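Long-range contact in acetyl-CoA acetyltransferase (Bacillus anthracis, PDB 3SS6), which probably catalyses the reversible Claisen condensation of two acetyl-CoA molecules to acetoacetyl-CoA and free CoA: residues A[180-192]-A[217-230]. Numbering follows the deposited sequence.
Sequences VALRSHTLALKAI and KDEHPRADITAEKL. With SO4 (sulfate ion), chain C; SO4 (sulfate ion), chain D.
H185 sets its ring anti to its own carbonyl carbon (chi1 -76°), which carries it off the helix into the bend of 217-230. I225 has CG1 in the same setting (chi1 -73°), and this carbon lies over the ring face. The CH-pi contact puts I225 CG1 3.8 Å from the centroid of the H185 ring. The two side chains cross at about a right angle. At the ring edge R222 N donates to H185 ND1, 3.0 Å away and 14° out of the ring plane. The bond and the covered face help to set how the imidazole is turned.

On either side of H185 the contact is mostly apolar. L189 CD2 meets P221 CB at 3.7 Å, and its other methyl lies by the backbone of R222 and A223. P221 CG touches A188 CB and I192 CD1. I192 CG2 packs against K217 CE at 3.7 Å. Toward the start of 180-192, L182 CD1 meets I225 O and CG2, and L182 CD2 lies near A227. L230 CD1 lies 3.9 Å from L182 CB.

In the N-terminal thiolase domain, these contacts lay the loop 217-226 along helix 174-194. D218 OD1 forms a salt bridge with R14 and accepts from I17 N, tying that loop to strand 7-19. A type I turn, R222 to I225, then leads to T226, the N-cap of helix 227-231.

R222 grips D224 side-on through NE and NH2, and I225 CD1 lies over one face of the R222 guanidinium, offset toward the rim. A sulfate, probably from the crystallisation liquor, accepts from A223 N and D224 N at the turn.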
ATOM      1  N   VAL A 180      22.038   7.963  34.116  1.00 17.48           N
ATOM      2  CA  VAL A 180      21.828   6.548  33.838  1.00 15.23           C
ATOM      3  C   VAL A 180      22.128   6.249  32.374  1.00 17.83           C
ATOM      4  O   VAL A 180      22.742   5.226  32.054  1.00 16.00           O
ATOM      5  CB  VAL A 180      20.395   6.110  34.196  1.00 19.00           C
ATOM      6  CG1 VAL A 180      20.051   4.774  33.532  1.00 18.13           C
ATOM      7  CG2 VAL A 180      20.258   6.013  35.708  1.00 18.73           C
ATOM      8  N   ALA A 181      21.713   7.147  31.483  1.00 15.88           N
ATOM      9  CA  ALA A 181      21.952   6.952  30.049  1.00 16.35           C
ATOM     10  C   ALA A 181      23.448   6.939  29.736  1.00 17.40           C
ATOM     11  O   ALA A 181      23.928   6.074  28.990  1.00 17.10           O
ATOM     12  CB  ALA A 181      21.250   8.028  29.233  1.00 16.33           C
ATOM     13  N   LEU A 182      24.182   7.894  30.302  1.00 16.84           N
ATOM     14  CA  LEU A 182      25.617   7.967  30.066  1.00 16.19           C
ATOM     15  C   LEU A 182      26.303   6.726  30.622  1.00 18.54           C
ATOM     16  O   LEU A 182      27.215   6.174  30.000  1.00 20.69           O
ATOM     17  CB  LEU A 182      26.211   9.237  30.680  1.00 15.93           C
ATOM     18  CG  LEU A 182      27.726   9.386  30.550  1.00 20.05           C
ATOM     19  CD1 LEU A 182      28.162   9.401  29.077  1.00 20.12           C
ATOM     20  CD2 LEU A 182      28.171  10.654  31.272  1.00 23.00           C
ATOM     21  N   ARG A 183      25.857   6.297  31.796  1.00 16.33           N
ATOM     22  CA  ARG A 183      26.388   5.102  32.429  1.00 17.93           C
ATOM     23  C   ARG A 183      26.183   3.887  31.534  1.00 17.01           C
ATOM     24  O   ARG A 183      27.083   3.053  31.384  1.00 16.15           O
ATOM     25  CB  ARG A 183      25.679   4.873  33.763  1.00 17.31           C
ATOM     26  CG  ARG A 183      26.076   3.606  34.487  1.00 17.73           C
ATOM     27  CD  ARG A 183      25.265   3.461  35.763  1.00 18.09           C
ATOM     28  NE  ARG A 183      25.691   2.317  36.571  1.00 20.76           N
ATOM     29  CZ  ARG A 183      25.229   1.080  36.431  1.00 22.90           C
ATOM     30  NH1 ARG A 183      24.323   0.801  35.498  1.00 23.12           N
ATOM     31  NH2 ARG A 183      25.686   0.115  37.226  1.00 21.74           N
ATOM     32  N   SER A 184      25.001   3.801  30.931  1.00 13.82           N
ATOM     33  CA  SER A 184      24.649   2.652  30.106  1.00 13.98           C
ATOM     34  C   SER A 184      25.606   2.517  28.924  1.00 16.17           C
ATOM     35  O   SER A 184      26.128   1.432  28.653  1.00 16.98           O
ATOM     36  CB  SER A 184      23.189   2.762  29.633  1.00 15.29           C
ATOM     37  OG  SER A 184      22.688   1.499  29.220  1.00 17.15           O
ATOM     38  N   HIS A 185      25.868   3.624  28.234  1.00 15.81           N
ATOM     39  CA  HIS A 185      26.816   3.592  27.125  1.00 14.50           C
ATOM     40  C   HIS A 185      28.230   3.339  27.618  1.00 17.92           C
ATOM     41  O   HIS A 185      28.970   2.557  27.026  1.00 18.06           O
ATOM     42  CB  HIS A 185      26.786   4.907  26.348  1.00 17.89           C
ATOM     43  CG  HIS A 185      25.591   5.051  25.462  1.00 18.88           C
ATOM     44  ND1 HIS A 185      25.604   4.682  24.136  1.00 15.70           N
ATOM     45  CD2 HIS A 185      24.347   5.529  25.710  1.00 17.20           C
ATOM     46  CE1 HIS A 185      24.417   4.917  23.604  1.00 17.16           C
ATOM     47  NE2 HIS A 185      23.636   5.433  24.538  1.00 17.75           N
ATOM     48  N   THR A 186      28.606   4.015  28.700  1.00 18.94           N
ATOM     49  CA  THR A 186      29.981   3.949  29.187  1.00 18.29           C
ATOM     50  C   THR A 186      30.365   2.531  29.616  1.00 18.76           C
ATOM     51  O   THR A 186      31.444   2.025  29.251  1.00 18.44           O
ATOM     52  CB  THR A 186      30.221   4.928  30.351  1.00 19.58           C
ATOM     53  OG1 THR A 186      30.013   6.274  29.898  1.00 20.86           O
ATOM     54  CG2 THR A 186      31.658   4.808  30.858  1.00 22.30           C
ATOM     55  N   LEU A 187      29.491   1.898  30.395  1.00 17.25           N
ATOM     56  CA  LEU A 187      29.748   0.545  30.876  1.00 17.31           C
ATOM     57  C   LEU A 187      29.712  -0.476  29.737  1.00 18.92           C
ATOM     58  O   LEU A 187      30.506  -1.422  29.730  1.00 20.57           O
ATOM     59  CB  LEU A 187      28.774   0.160  31.993  1.00 17.51           C
ATOM     60  CG  LEU A 187      28.928   1.010  33.261  1.00 19.38           C
ATOM     61  CD1 LEU A 187      27.922   0.571  34.320  1.00 22.01           C
ATOM     62  CD2 LEU A 187      30.349   0.919  33.815  1.00 21.84           C
ATOM     63  N   ALA A 188      28.812  -0.278  28.771  1.00 15.51           N
ATOM     64  CA  ALA A 188      28.760  -1.161  27.603  1.00 14.55           C
ATOM     65  C   ALA A 188      30.061  -1.071  26.805  1.00 18.80           C
ATOM     66  O   ALA A 188      30.649  -2.098  26.454  1.00 17.58           O
ATOM     67  CB  ALA A 188      27.544  -0.839  26.713  1.00 14.88           C
ATOM     68  N   LEU A 189      30.511   0.153  26.524  1.00 18.57           N
ATOM     69  CA  LEU A 189      31.760   0.353  25.781  1.00 18.56           C
ATOM     70  C   LEU A 189      32.940  -0.306  26.487  1.00 21.78           C
ATOM     71  O   LEU A 189      33.770  -0.953  25.846  1.00 21.63           O
ATOM     72  CB  LEU A 189      32.040   1.850  25.551  1.00 19.24           C
ATOM     73  CG  LEU A 189      31.051   2.516  24.578  1.00 20.97           C
ATOM     74  CD1 LEU A 189      31.082   4.041  24.678  1.00 21.99           C
ATOM     75  CD2 LEU A 189      31.307   2.070  23.139  1.00 21.03           C
ATOM     76  N   LYS A 190      33.001  -0.145  27.807  1.00 19.69           N
ATOM     77  CA  LYS A 190      34.062  -0.740  28.610  1.00 21.36           C
ATOM     78  C   LYS A 190      34.010  -2.267  28.537  1.00 22.05           C
ATOM     79  O   LYS A 190      35.034  -2.913  28.344  1.00 22.61           O
ATOM     80  CB  LYS A 190      33.966  -0.252  30.062  1.00 21.99           C
ATOM     81  CG  LYS A 190      35.164  -0.578  30.944  1.00 30.96           C
ATOM     82  CD  LYS A 190      35.141  -2.009  31.459  1.00 36.70           C
ATOM     83  CE  LYS A 190      36.187  -2.193  32.564  1.00 42.23           C
ATOM     84  NZ  LYS A 190      36.845  -3.525  32.493  1.00 46.68           N
ATOM     85  N   ALA A 191      32.819  -2.840  28.681  1.00 18.47           N
ATOM     86  CA  ALA A 191      32.678  -4.292  28.608  1.00 20.96           C
ATOM     87  C   ALA A 191      33.116  -4.807  27.246  1.00 21.25           C
ATOM     88  O   ALA A 191      33.796  -5.829  27.136  1.00 21.89           O
ATOM     89  CB  ALA A 191      31.245  -4.711  28.895  1.00 18.74           C
ATOM     90  N   ILE A 192      32.715  -4.099  26.201  1.00 20.75           N
ATOM     91  CA  ILE A 192      33.090  -4.492  24.855  1.00 22.10           C
ATOM     92  C   ILE A 192      34.611  -4.480  24.689  1.00 22.61           C
ATOM     93  O   ILE A 192      35.197  -5.453  24.211  1.00 25.50           O
ATOM     94  CB  ILE A 192      32.420  -3.596  23.808  1.00 23.04           C
ATOM     95  CG1 ILE A 192      30.913  -3.882  23.774  1.00 23.81           C
ATOM     96  CG2 ILE A 192      33.039  -3.836  22.439  1.00 24.25           C
ATOM     97  CD1 ILE A 192      30.109  -2.839  23.017  1.00 23.85           C
ATOM     98  N   LYS A 217      29.957  -7.299  16.569  1.00 16.84           N
ATOM     99  CA  LYS A 217      30.020  -6.385  17.711  1.00 15.89           C
ATOM    100  C   LYS A 217      28.754  -5.541  17.844  1.00 17.83           C
ATOM    101  O   LYS A 217      28.233  -5.027  16.851  1.00 17.65           O
ATOM    102  CB  LYS A 217      31.226  -5.452  17.592  1.00 20.80           C
ATOM    103  CG  LYS A 217      32.529  -6.164  17.235  1.00 32.42           C
ATOM    104  CD  LYS A 217      33.082  -6.974  18.398  1.00 41.65           C
ATOM    105  CE  LYS A 217      33.627  -6.063  19.492  1.00 48.42           C
ATOM    106  NZ  LYS A 217      34.370  -6.796  20.560  1.00 50.16           N
ATOM    107  N   ASP A 218      28.284  -5.392  19.078  1.00 14.80           N
ATOM    108  CA  ASP A 218      27.118  -4.556  19.374  1.00 12.56           C
ATOM    109  C   ASP A 218      27.333  -3.157  18.807  1.00 16.23           C
ATOM    110  O   ASP A 218      28.392  -2.550  19.018  1.00 18.02           O
ATOM    111  CB  ASP A 218      26.924  -4.475  20.892  1.00 13.30           C
ATOM    112  CG  ASP A 218      26.597  -5.825  21.513  1.00 16.04           C
ATOM    113  OD1 ASP A 218      25.635  -6.488  21.051  1.00 14.72           O
ATOM    114  OD2 ASP A 218      27.297  -6.221  22.474  1.00 15.80           O
ATOM    115  N   GLU A 219      26.347  -2.627  18.089  1.00 14.40           N
ATOM    116  CA  GLU A 219      26.609  -1.361  17.416  1.00 17.92           C
ATOM    117  C   GLU A 219      25.855  -0.163  17.993  1.00 13.97           C
ATOM    118  O   GLU A 219      26.065   0.969  17.542  1.00 17.01           O
ATOM    119  CB  GLU A 219      26.463  -1.473  15.887  1.00 26.00           C
ATOM    120  CG  GLU A 219      25.096  -1.867  15.442  1.00 22.67           C
ATOM    121  CD  GLU A 219      24.902  -1.892  13.919  1.00 20.96           C
ATOM    122  OE1 GLU A 219      25.812  -1.575  13.118  1.00 24.77           O
ATOM    123  OE2 GLU A 219      23.787  -2.230  13.518  1.00 17.68           O
ATOM    124  N   HIS A 220      25.033  -0.393  19.018  1.00 12.59           N
ATOM    125  CA  HIS A 220      24.290   0.715  19.626  1.00 14.41           C
ATOM    126  C   HIS A 220      25.136   1.614  20.542  1.00 16.62           C
ATOM    127  O   HIS A 220      24.910   2.816  20.592  1.00 16.29           O
ATOM    128  CB  HIS A 220      23.039   0.228  20.384  1.00 15.74           C
ATOM    129  CG  HIS A 220      21.997   1.291  20.552  1.00 17.07           C
ATOM    130  ND1 HIS A 220      21.098   1.609  19.556  1.00 20.39           N
ATOM    131  CD2 HIS A 220      21.722   2.121  21.586  1.00 17.69           C
ATOM    132  CE1 HIS A 220      20.305   2.580  19.974  1.00 19.44           C
ATOM    133  NE2 HIS A 220      20.662   2.910  21.201  1.00 17.92           N
ATOM    134  N   PRO A 221      26.090   1.039  21.292  1.00 15.35           N
ATOM    135  CA  PRO A 221      26.848   1.917  22.192  1.00 17.88           C
ATOM    136  C   PRO A 221      27.607   2.991  21.421  1.00 20.15           C
ATOM    137  O   PRO A 221      28.172   2.700  20.359  1.00 19.83           O
ATOM    138  CB  PRO A 221      27.810   0.954  22.885  1.00 15.87           C
ATOM    139  CG  PRO A 221      27.007  -0.346  22.942  1.00 14.27           C
ATOM    140  CD  PRO A 221      26.347  -0.387  21.568  1.00 15.91           C
ATOM    141  N   ARG A 222      27.614   4.213  21.951  1.00 17.47           N
ATOM    142  CA  ARG A 222      28.194   5.359  21.258  1.00 18.99           C
ATOM    143  C   ARG A 222      29.245   6.067  22.096  1.00 21.10           C
ATOM    144  O   ARG A 222      28.946   6.565  23.175  1.00 19.20           O
ATOM    145  CB  ARG A 222      27.121   6.393  20.926  1.00 24.28           C
ATOM    146  CG  ARG A 222      26.005   5.924  20.013  1.00 28.01           C
ATOM    147  CD  ARG A 222      24.908   7.002  19.948  1.00 31.26           C
ATOM    148  NE  ARG A 222      25.409   8.271  19.410  1.00 34.89           N
ATOM    149  CZ  ARG A 222      24.691   9.392  19.332  1.00 42.44           C
ATOM    150  NH1 ARG A 222      23.437   9.412  19.766  1.00 45.81           N
ATOM    151  NH2 ARG A 222      25.229  10.497  18.825  1.00 43.44           N
ATOM    152  N   ALA A 223      30.458   6.151  21.577  1.00 21.02           N
ATOM    153  CA  ALA A 223      31.515   6.884  22.273  1.00 27.24           C
ATOM    154  C   ALA A 223      31.218   8.387  22.321  1.00 30.96           C
ATOM    155  O   ALA A 223      31.726   9.102  23.191  1.00 34.18           O
ATOM    156  CB  ALA A 223      32.858   6.620  21.613  1.00 30.89           C
ATOM    157  N   ASP A 224      30.387   8.867  21.399  1.00 26.32           N
ATOM    158  CA  ASP A 224      30.086  10.293  21.333  1.00 28.54           C
ATOM    159  C   ASP A 224      28.927  10.722  22.245  1.00 28.41           C
ATOM    160  O   ASP A 224      28.567  11.902  22.293  1.00 31.29           O
ATOM    161  CB  ASP A 224      29.858  10.746  19.883  1.00 32.34           C
ATOM    162  CG  ASP A 224      28.566  10.216  19.291  1.00 35.06           C
ATOM    163  OD1 ASP A 224      28.000   9.252  19.840  1.00 36.16           O
ATOM    164  OD2 ASP A 224      28.119  10.765  18.262  1.00 37.59           O
ATOM    165  N   ILE A 225      28.350   9.771  22.973  1.00 24.91           N
ATOM    166  CA  ILE A 225      27.376  10.111  23.999  1.00 26.00           C
ATOM    167  C   ILE A 225      28.127  10.694  25.195  1.00 28.82           C
ATOM    168  O   ILE A 225      28.972  10.032  25.806  1.00 29.72           O
ATOM    169  CB  ILE A 225      26.539   8.896  24.428  1.00 27.21           C
ATOM    170  CG1 ILE A 225      25.540   8.514  23.329  1.00 30.35           C
ATOM    171  CG2 ILE A 225      25.791   9.187  25.720  1.00 29.18           C
ATOM    172  CD1 ILE A 225      24.500   9.587  23.034  1.00 35.52           C
ATOM    173  N   THR A 226      27.834  11.953  25.499  1.00 25.14           N
ATOM    174  CA  THR A 226      28.453  12.654  26.616  1.00 24.32           C
ATOM    175  C   THR A 226      27.352  13.311  27.431  1.00 22.86           C
ATOM    176  O   THR A 226      26.216  13.430  26.963  1.00 22.40           O
ATOM    177  CB  THR A 226      29.374  13.766  26.132  1.00 24.81           C
ATOM    178  OG1 THR A 226      28.621  14.696  25.332  1.00 23.05           O
ATOM    179  CG2 THR A 226      30.525  13.191  25.310  1.00 26.75           C
ATOM    180  N   ALA A 227      27.689  13.739  28.643  1.00 24.57           N
ATOM    181  CA  ALA A 227      26.739  14.469  29.474  1.00 24.09           C
ATOM    182  C   ALA A 227      26.233  15.666  28.685  1.00 24.38           C
ATOM    183  O   ALA A 227      25.042  15.988  28.704  1.00 25.81           O
ATOM    184  CB  ALA A 227      27.396  14.926  30.770  1.00 25.29           C
ATOM    185  N   GLU A 228      27.147  16.304  27.969  1.00 23.98           N
ATOM    186  CA  GLU A 228      26.823  17.496  27.200  1.00 24.82           C
ATOM    187  C   GLU A 228      25.802  17.188  26.114  1.00 24.49           C
ATOM    188  O   GLU A 228      24.767  17.843  26.028  1.00 25.08           O
ATOM    189  CB  GLU A 228      28.090  18.112  26.598  1.00 32.04           C
ATOM    190  CG  GLU A 228      27.814  19.270  25.661  1.00 37.74           C
ATOM    191  CD  GLU A 228      29.051  20.080  25.346  1.00 46.01           C
ATOM    192  OE1 GLU A 228      30.120  19.793  25.928  1.00 49.63           O
ATOM    193  OE2 GLU A 228      28.948  21.010  24.520  1.00 48.18           O
ATOM    194  N   LYS A 229      26.084  16.175  25.295  1.00 21.74           N
ATOM    195  CA  LYS A 229      25.177  15.813  24.217  1.00 24.51           C
ATOM    196  C   LYS A 229      23.789  15.431  24.735  1.00 24.09           C
ATOM    197  O   LYS A 229      22.777  15.826  24.157  1.00 24.43           O
ATOM    198  CB  LYS A 229      25.764  14.685  23.365  1.00 28.47           C
ATOM    199  CG  LYS A 229      24.844  14.250  22.233  1.00 33.45           C
ATOM    200  CD  LYS A 229      25.466  13.157  21.383  1.00 39.30           C
ATOM    201  CE  LYS A 229      26.611  13.708  20.557  1.00 47.76           C
ATOM    202  NZ  LYS A 229      26.129  14.686  19.542  1.00 53.69           N
ATOM    203  N   LEU A 230      23.738  14.662  25.820  1.00 20.76           N
ATOM    204  CA  LEU A 230      22.451  14.233  26.373  1.00 20.38           C
ATOM    205  C   LEU A 230      21.602  15.418  26.839  1.00 21.09           C
ATOM    206  O   LEU A 230      20.391  15.445  26.615  1.00 21.64           O
ATOM    207  CB  LEU A 230      22.657  13.259  27.533  1.00 18.22           C
ATOM    208  CG  LEU A 230      23.152  11.871  27.128  1.00 18.17           C
ATOM    209  CD1 LEU A 230      23.755  11.130  28.337  1.00 20.15           C
ATOM    210  CD2 LEU A 230      22.036  11.068  26.482  1.00 18.10           C
TER
HETATM  211  S   SO4 C 392      30.421   6.156  18.047  0.50 37.97           S
HETATM  212  O1  SO4 C 392      30.704   5.068  18.987  0.50 37.50           O
HETATM  213  O2  SO4 C 392      31.502   6.228  17.064  0.50 42.82           O
HETATM  214  O3  SO4 C 392      29.154   5.897  17.361  0.50 37.68           O
HETATM  215  O4  SO4 C 392      30.332   7.434  18.758  0.50 27.31           O
HETATM  216  S   SO4 D 393      27.499   2.605  39.634  1.00 96.51           S
HETATM  217  O1  SO4 D 393      28.413   2.825  40.752  1.00 97.89           O
HETATM  218  O2  SO4 D 393      27.476   3.791  38.781  1.00 95.96           O
HETATM  219  O3  SO4 D 393      27.948   1.449  38.863  1.00 96.04           O
HETATM  220  O4  SO4 D 393      26.157   2.355  40.150  1.00 97.06           O